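Local coordinates for ActII protein (Streptomyces coelicolor, PDB 3B6C) that probably binds DNA as a TetR-family transcriptional repressor and is seen here with a small tricyclic carboxylic acid bound in its regulatory domain, at residues B[13-18]-B[30-35]; B[63-68]-B[84-89]. All coordinates share one frame; numbering follows the deposited sequence.

Contact 1 of 2, residues B[13-18]-B[30-35]; sequences VTALGI and RRLAQE
Ala15 and Leu32 mark the nearest approach of the two backbones, their CA atoms 6.4 Å apart. Both segments are helical, and the axes of these short segments come within 10.2 Å at their closest, with an angle of 116° between N-to-C directions, well off antiparallel. The methyl of Ala15 adds little bulk, which suits a buried position where Leu32 must reach in. Leu32 leaves its backbone pointing to one side of helix 8-22, and CG anti to the backbone N (chi1 180°) brings its end nearer. Its CD1 does the touching: it lies 4.0 Å from Ala15 CB and 3.8 Å from Thr14 CG2, so one methyl fills the angle between two neighbouring side chains. Thr14 is divided by its two branches. Its CG2 faces helix 29-36 and also rests against the aliphatic root of Glu35, with CG2 to CB at 4.0 Å, while OG1 hydrogen-bonds to the carbonyl of Arg10 one helical turn earlier. A threonine therefore serves here as a methyl toward its partner helix without leaving its hydroxyl unanswered. At the other end, Ile18 CD1 comes to 4.2 Å from Arg31 CG, although the placing of the Ile18 side chain is doubtful. The guanidinium of Arg31 lies farther out, its NH2 in a salt bridge with Glu22. Leu53 of helix 50-61 packs on both Ala15 and Leu32, and Leu43 of helix 40-47 adds to the cover of Leu32, the packing of a TetR-type DNA-binding domain in which helix 29-36 opens the predicted helix-turn-helix motif. Since the two segments share no hydrogen bond, their fit is likely to rest on apolar burial, with the charged side chains contributing their aliphatic parts, Arg31 through CG and Glu35 through CB.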
loop_
_atom_site.group_PDB
_atom_site.type_symbol
_atom_site.label_atom_id
_atom_site.label_comp_id
_atom_site.label_asym_id
_atom_site.label_seq_id
_atom_site.Cartn_x
_atom_site.Cartn_y
_atom_site.Cartn_z
ATOM N N VAL B 13 -15.470 18.033 -12.469
ATOM C CA VAL B 13 -15.035 17.705 -13.821
ATOM C C VAL B 13 -13.870 18.625 -14.191
ATOM O O VAL B 13 -12.931 18.217 -14.866
ATOM C CB VAL B 13 -16.194 17.897 -14.813
ATOM C CG1 VAL B 13 -15.686 17.945 -16.231
ATOM C CG2 VAL B 13 -17.172 16.762 -14.670
ATOM N N THR B 14 -13.951 19.874 -13.750
ATOM C CA THR B 14 -12.900 20.841 -14.016
ATOM C C THR B 14 -11.613 20.425 -13.309
ATOM O O THR B 14 -10.545 20.428 -13.912
ATOM C CB THR B 14 -13.293 22.250 -13.516
ATOM O OG1 THR B 14 -14.362 22.753 -14.320
ATOM C CG2 THR B 14 -12.114 23.193 -13.593
ATOM N N ALA B 15 -11.716 20.065 -12.029
ATOM C CA ALA B 15 -10.552 19.664 -11.244
ATOM C C ALA B 15 -9.931 18.390 -11.816
ATOM O O ALA B 15 -8.708 18.222 -11.792
ATOM C CB ALA B 15 -10.943 19.484 -9.791
ATOM N N LEU B 16 -10.777 17.488 -12.315
ATOM C CA LEU B 16 -10.305 16.267 -12.944
ATOM C C LEU B 16 -9.633 16.663 -14.273
ATOM O O LEU B 16 -8.556 16.154 -14.610
ATOM C CB LEU B 16 -11.471 15.320 -13.228
ATOM C CG LEU B 16 -11.128 14.042 -14.010
ATOM C CD1 LEU B 16 -10.070 13.245 -13.260
ATOM C CD2 LEU B 16 -12.382 13.207 -14.214
ATOM N N GLY B 17 -10.269 17.561 -15.024
ATOM C CA GLY B 17 -9.702 17.993 -16.287
ATOM C C GLY B 17 -8.274 18.482 -16.159
ATOM O O GLY B 17 -7.419 18.133 -16.978
ATOM N N ILE B 18 -7.998 19.251 -15.108
ATOM C CA ILE B 18 -6.670 19.810 -14.904
ATOM C C ILE B 18 -5.708 18.835 -14.258
ATOM O O ILE B 18 -4.494 19.038 -14.286
ATOM C CB ILE B 18 -6.732 21.106 -14.057
ATOM C CG1 ILE B 18 -6.591 20.765 -12.577
ATOM C CG2 ILE B 18 -8.051 21.840 -14.319
ATOM C CD1 ILE B 18 -5.627 21.670 -11.842
ATOM N N ARG B 30 -6.836 27.524 -5.346
ATOM C CA ARG B 30 -6.713 28.823 -5.996
ATOM C C ARG B 30 -6.794 28.691 -7.513
ATOM O O ARG B 30 -7.569 29.391 -8.166
ATOM C CB ARG B 30 -5.411 29.498 -5.590
ATOM N N ARG B 31 -5.993 27.788 -8.068
ATOM C CA ARG B 31 -6.057 27.476 -9.491
ATOM C C ARG B 31 -7.469 27.072 -9.902
ATOM O O ARG B 31 -8.015 27.592 -10.877
ATOM C CB ARG B 31 -5.068 26.363 -9.841
ATOM C CG ARG B 31 -5.225 25.813 -11.249
ATOM C CD ARG B 31 -4.500 26.680 -12.265
ATOM N NE ARG B 31 -3.907 25.887 -13.337
ATOM C CZ ARG B 31 -4.567 25.484 -14.420
ATOM N NH1 ARG B 31 -5.845 25.798 -14.575
ATOM N NH2 ARG B 31 -3.948 24.764 -15.346
ATOM N N LEU B 32 -8.055 26.143 -9.155
ATOM C CA LEU B 32 -9.411 25.677 -9.434
ATOM C C LEU B 32 -10.371 26.869 -9.464
ATOM O O LEU B 32 -11.061 27.104 -10.453
ATOM C CB LEU B 32 -9.829 24.679 -8.354
ATOM C CG LEU B 32 -11.219 24.063 -8.439
ATOM C CD1 LEU B 32 -11.435 23.443 -9.814
ATOM C CD2 LEU B 32 -11.356 23.037 -7.330
ATOM N N ALA B 33 -10.392 27.633 -8.377
ATOM C CA ALA B 33 -11.255 28.799 -8.294
ATOM C C ALA B 33 -11.023 29.693 -9.504
ATOM O O ALA B 33 -11.961 30.259 -10.065
ATOM C CB ALA B 33 -10.966 29.565 -7.023
ATOM N N GLN B 34 -9.768 29.806 -9.910
ATOM C CA GLN B 34 -9.405 30.636 -11.045
ATOM C C GLN B 34 -10.050 30.116 -12.319
ATOM O O GLN B 34 -10.664 30.879 -13.054
ATOM C CB GLN B 34 -7.882 30.675 -11.199
ATOM C CG GLN B 34 -7.367 31.566 -12.322
ATOM C CD GLN B 34 -7.587 33.048 -12.057
ATOM O OE1 GLN B 34 -8.725 33.509 -11.947
ATOM N NE2 GLN B 34 -6.494 33.802 -11.953
ATOM N N GLU B 35 -9.911 28.817 -12.573
ATOM C CA GLU B 35 -10.491 28.189 -13.763
ATOM C C GLU B 35 -11.998 28.318 -13.850
ATOM O O GLU B 35 -12.547 28.601 -14.912
ATOM C CB GLU B 35 -10.143 26.706 -13.794
ATOM C CG GLU B 35 -8.701 26.436 -14.104
ATOM C CD GLU B 35 -8.409 26.593 -15.570
ATOM O OE1 GLU B 35 -7.378 27.214 -15.905
ATOM O OE2 GLU B 35 -9.215 26.087 -16.379
#

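Contact 2 of 2, residues B[63-68]-B[84-89]. With SDN ([(3S)-9-hydroxy-1-methyl-10-oxo-4,10-dihydro-3H-benzo[g]isochromen-3-yl]acetic acid), chain E.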
loop_
_atom_site.group_PDB
_atom_site.type_symbol
_atom_site.label_atom_id
_atom_site.label_comp_id
_atom_site.label_asym_id
_atom_site.label_seq_id
_atom_site.Cartn_x
_atom_site.Cartn_y
_atom_site.Cartn_z
ATOM N N THR B 63 -16.762 5.431 -12.019
ATOM C CA THR B 63 -17.723 4.906 -12.975
ATOM C C THR B 63 -16.995 4.239 -14.126
ATOM O O THR B 63 -17.597 3.537 -14.926
ATOM C CB THR B 63 -18.629 6.005 -13.536
ATOM O OG1 THR B 63 -17.867 6.908 -14.352
ATOM C CG2 THR B 63 -19.267 6.755 -12.411
ATOM N N GLU B 64 -15.696 4.470 -14.203
ATOM C CA GLU B 64 -14.878 3.879 -15.253
ATOM C C GLU B 64 -14.619 2.415 -14.984
ATOM O O GLU B 64 -14.236 1.666 -15.875
ATOM C CB GLU B 64 -13.549 4.618 -15.352
ATOM C CG GLU B 64 -13.707 6.050 -15.812
ATOM C CD GLU B 64 -12.383 6.725 -16.090
ATOM O OE1 GLU B 64 -11.441 6.042 -16.544
ATOM O OE2 GLU B 64 -12.285 7.950 -15.872
ATOM N N VAL B 65 -14.837 2.009 -13.744
ATOM C CA VAL B 65 -14.602 0.631 -13.360
ATOM C C VAL B 65 -15.840 -0.214 -13.596
ATOM O O VAL B 65 -16.914 0.090 -13.086
ATOM C CB VAL B 65 -14.190 0.543 -11.876
ATOM C CG1 VAL B 65 -13.717 -0.844 -11.553
ATOM C CG2 VAL B 65 -13.092 1.545 -11.583
ATOM N N GLU B 66 -15.680 -1.271 -14.379
ATOM C CA GLU B 66 -16.784 -2.153 -14.672
ATOM C C GLU B 66 -16.751 -3.430 -13.847
ATOM O O GLU B 66 -15.763 -4.165 -13.859
ATOM C CB GLU B 66 -16.778 -2.544 -16.156
ATOM C CG GLU B 66 -16.381 -1.410 -17.098
ATOM C CD GLU B 66 -16.788 -1.664 -18.535
ATOM O OE1 GLU B 66 -17.739 -2.449 -18.753
ATOM O OE2 GLU B 66 -16.179 -1.062 -19.446
ATOM N N VAL B 67 -17.837 -3.691 -13.127
ATOM C CA VAL B 67 -17.972 -4.926 -12.364
ATOM C C VAL B 67 -19.007 -5.852 -12.990
ATOM O O VAL B 67 -20.209 -5.672 -12.795
ATOM C CB VAL B 67 -18.363 -4.646 -10.902
ATOM C CG1 VAL B 67 -18.051 -5.852 -10.028
ATOM C CG2 VAL B 67 -17.644 -3.408 -10.389
ATOM N N PRO B 68 -18.540 -6.839 -13.743
ATOM C CA PRO B 68 -19.425 -7.833 -14.356
ATOM C C PRO B 68 -20.426 -8.394 -13.351
ATOM O O PRO B 68 -20.106 -8.522 -12.169
ATOM C CB PRO B 68 -18.462 -8.931 -14.803
ATOM C CG PRO B 68 -17.179 -8.218 -15.043
ATOM C CD PRO B 68 -17.120 -7.120 -14.019
ATOM N N ARG B 84 -8.556 -5.555 -13.560
ATOM C CA ARG B 84 -7.888 -4.919 -14.687
ATOM C C ARG B 84 -8.587 -3.611 -15.040
ATOM O O ARG B 84 -7.952 -2.653 -15.481
ATOM C CB ARG B 84 -7.895 -5.837 -15.894
ATOM C CG ARG B 84 -7.074 -7.071 -15.694
ATOM C CD ARG B 84 -6.986 -7.880 -16.963
ATOM N NE ARG B 84 -6.254 -9.109 -16.718
ATOM C CZ ARG B 84 -6.765 -10.318 -16.899
ATOM N NH1 ARG B 84 -8.015 -10.446 -17.330
ATOM N NH2 ARG B 84 -6.026 -11.394 -16.640
ATOM N N SER B 85 -9.902 -3.578 -14.842
ATOM C CA SER B 85 -10.689 -2.393 -15.125
ATOM C C SER B 85 -10.267 -1.284 -14.182
ATOM O O SER B 85 -10.091 -0.145 -14.593
ATOM C CB SER B 85 -12.178 -2.707 -14.947
ATOM O OG SER B 85 -13.007 -1.632 -15.356
ATOM N N LEU B 86 -10.096 -1.625 -12.912
ATOM C CA LEU B 86 -9.696 -0.644 -11.908
ATOM C C LEU B 86 -8.328 -0.070 -12.259
ATOM O O LEU B 86 -8.078 1.126 -12.118
ATOM C CB LEU B 86 -9.623 -1.311 -10.537
ATOM C CG LEU B 86 -10.003 -0.482 -9.303
ATOM C CD1 LEU B 86 -9.177 -0.994 -8.144
ATOM C CD2 LEU B 86 -9.753 1.012 -9.506
ATOM N N ARG B 87 -7.436 -0.941 -12.720
ATOM C CA ARG B 87 -6.082 -0.535 -13.077
ATOM C C ARG B 87 -6.080 0.358 -14.314
ATOM O O ARG B 87 -5.326 1.327 -14.391
ATOM C CB ARG B 87 -5.198 -1.761 -13.312
ATOM C CG ARG B 87 -3.857 -1.446 -13.953
ATOM C CD ARG B 87 -3.380 -2.594 -14.828
ATOM N NE ARG B 87 -1.925 -2.711 -14.832
ATOM C CZ ARG B 87 -1.230 -3.370 -15.754
ATOM N NH1 ARG B 87 -1.858 -3.975 -16.753
ATOM N NH2 ARG B 87 0.092 -3.423 -15.679
ATOM N N ARG B 88 -6.930 0.024 -15.279
ATOM C CA ARG B 88 -7.146 0.879 -16.440
ATOM C C ARG B 88 -7.475 2.307 -16.018
ATOM O O ARG B 88 -6.888 3.264 -16.522
ATOM C CB ARG B 88 -8.266 0.319 -17.318
ATOM C CG ARG B 88 -7.789 -0.261 -18.639
ATOM C CD ARG B 88 -8.875 -1.089 -19.305
ATOM N NE ARG B 88 -8.596 -2.520 -19.231
ATOM C CZ ARG B 88 -9.523 -3.454 -19.054
ATOM N NH1 ARG B 88 -10.798 -3.112 -18.932
ATOM N NH2 ARG B 88 -9.176 -4.734 -18.999
ATOM N N MET B 89 -8.417 2.443 -15.091
ATOM C CA MET B 89 -8.786 3.750 -14.559
ATOM C C MET B 89 -7.563 4.498 -14.040
ATOM O O MET B 89 -7.354 5.667 -14.366
ATOM C CB MET B 89 -9.823 3.600 -13.444
ATOM C CG MET B 89 -10.099 4.883 -12.676
ATOM S SD MET B 89 -10.962 4.592 -11.121
ATOM C CE MET B 89 -9.597 4.636 -9.963
HETATM O O4 SDN E . -13.132 0.028 -5.088
HETATM C C11 SDN E . -13.292 -0.834 -5.964
HETATM C C12 SDN E . -14.278 -0.653 -6.966
HETATM C C13 SDN E . -15.114 0.464 -6.980
HETATM O O5 SDN E . -14.963 1.319 -6.089
HETATM C C14 SDN E . -16.074 0.630 -8.000
HETATM C C15 SDN E . -16.985 1.790 -8.077
HETATM O O3 SDN E . -18.189 1.683 -8.865
HETATM C C16 SDN E . -16.800 3.002 -7.309
HETATM C C10 SDN E . -12.482 -1.974 -5.984
HETATM C C9 SDN E . -12.649 -2.958 -6.981
HETATM C C8 SDN E . -13.630 -2.787 -7.971
HETATM C C7 SDN E . -14.445 -1.654 -7.961
HETATM C C6 SDN E . -15.406 -1.472 -8.959
HETATM C C5 SDN E . -16.215 -0.335 -8.987
HETATM C C4 SDN E . -17.208 -0.166 -10.133
HETATM C C3 SDN E . -17.946 1.171 -10.137
HETATM C C2 SDN E . -19.222 1.116 -10.972
HETATM C C1 SDN E . -20.050 2.396 -10.844
HETATM O O2 SDN E . -20.053 3.046 -9.780
HETATM O O1 SDN E . -20.737 2.738 -11.816
#
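Val65 lies between helix 75-92 and the bound ligand SDN, and each of its side-chain carbons has something to meet. Its CB stands above the plane of the ring system, 3.6 Å from SDN C5. CG1, anti to the backbone N (chi1 -170°), stays on the same side of that plane and presses on SDN C6 at 3.2 Å. CG2 takes the other branch toward the helix, where it meets Met89 SD at 3.7 Å and Leu86 CD2 at 4.0 Å. A branched, apolar residue suits this place because one methyl can serve the ligand while the other serves the protein. Val67, also on the extended part of the loop, brings its own CG2 to 3.3 Å from SDN C4, and the backbone Val65 O comes within 3.0 Å of that same SDN C4. The loop itself is held by Ser85, whose OG accepts the backbone N-H of Glu66 at 2.9 Å in a nearly straight bond of 172°. Serine fits because its short side chain can bring an acceptor right up to the passing backbone. With an alanine in its place, the N-H of Glu66 would probably lose its acceptor and the loop could shift from the helix, taking Val65 with it. Glu64 runs alongside the later turn of the helix, OE1 lying 4.0 Å from Met89 CA while OE2 hydrogen-bonds to His93. There are no strands around the site: Met89 also packs on Phe58 and Val61 of helix 50-61, and Leu86 on Val142 of helix 128-151. Salt bridges from Arg84 to Glu202 and from Arg87 to Asp198 join helix 75-92 to helix 197-216, so the loop that borders the ligand rests on a helix already bound into the all-helical regulatory domain.

How the contacts relate
From the N terminus, helix 8-22 leads through a short connection into helix 29-36, and contact 1 closes that first loop, with 11 residues between its segments. The chain then runs through helices 40-47 and 50-61 before contact 2 opens at 63-68 and closes on helix 75-92. The two loops follow in series, neither enclosing nor crossing the other. Their centres are 25 Å apart, yet helix 50-61 reaches both: Leu53 packs at contact 1, Phe58 and Val61 at contact 2. His93, just after helix 75-92, touches Leu16 on helix 8-22, a second meeting of the two regions. Such links are consistent with ligand binding being felt at the DNA-binding domain, as in TetR relatives.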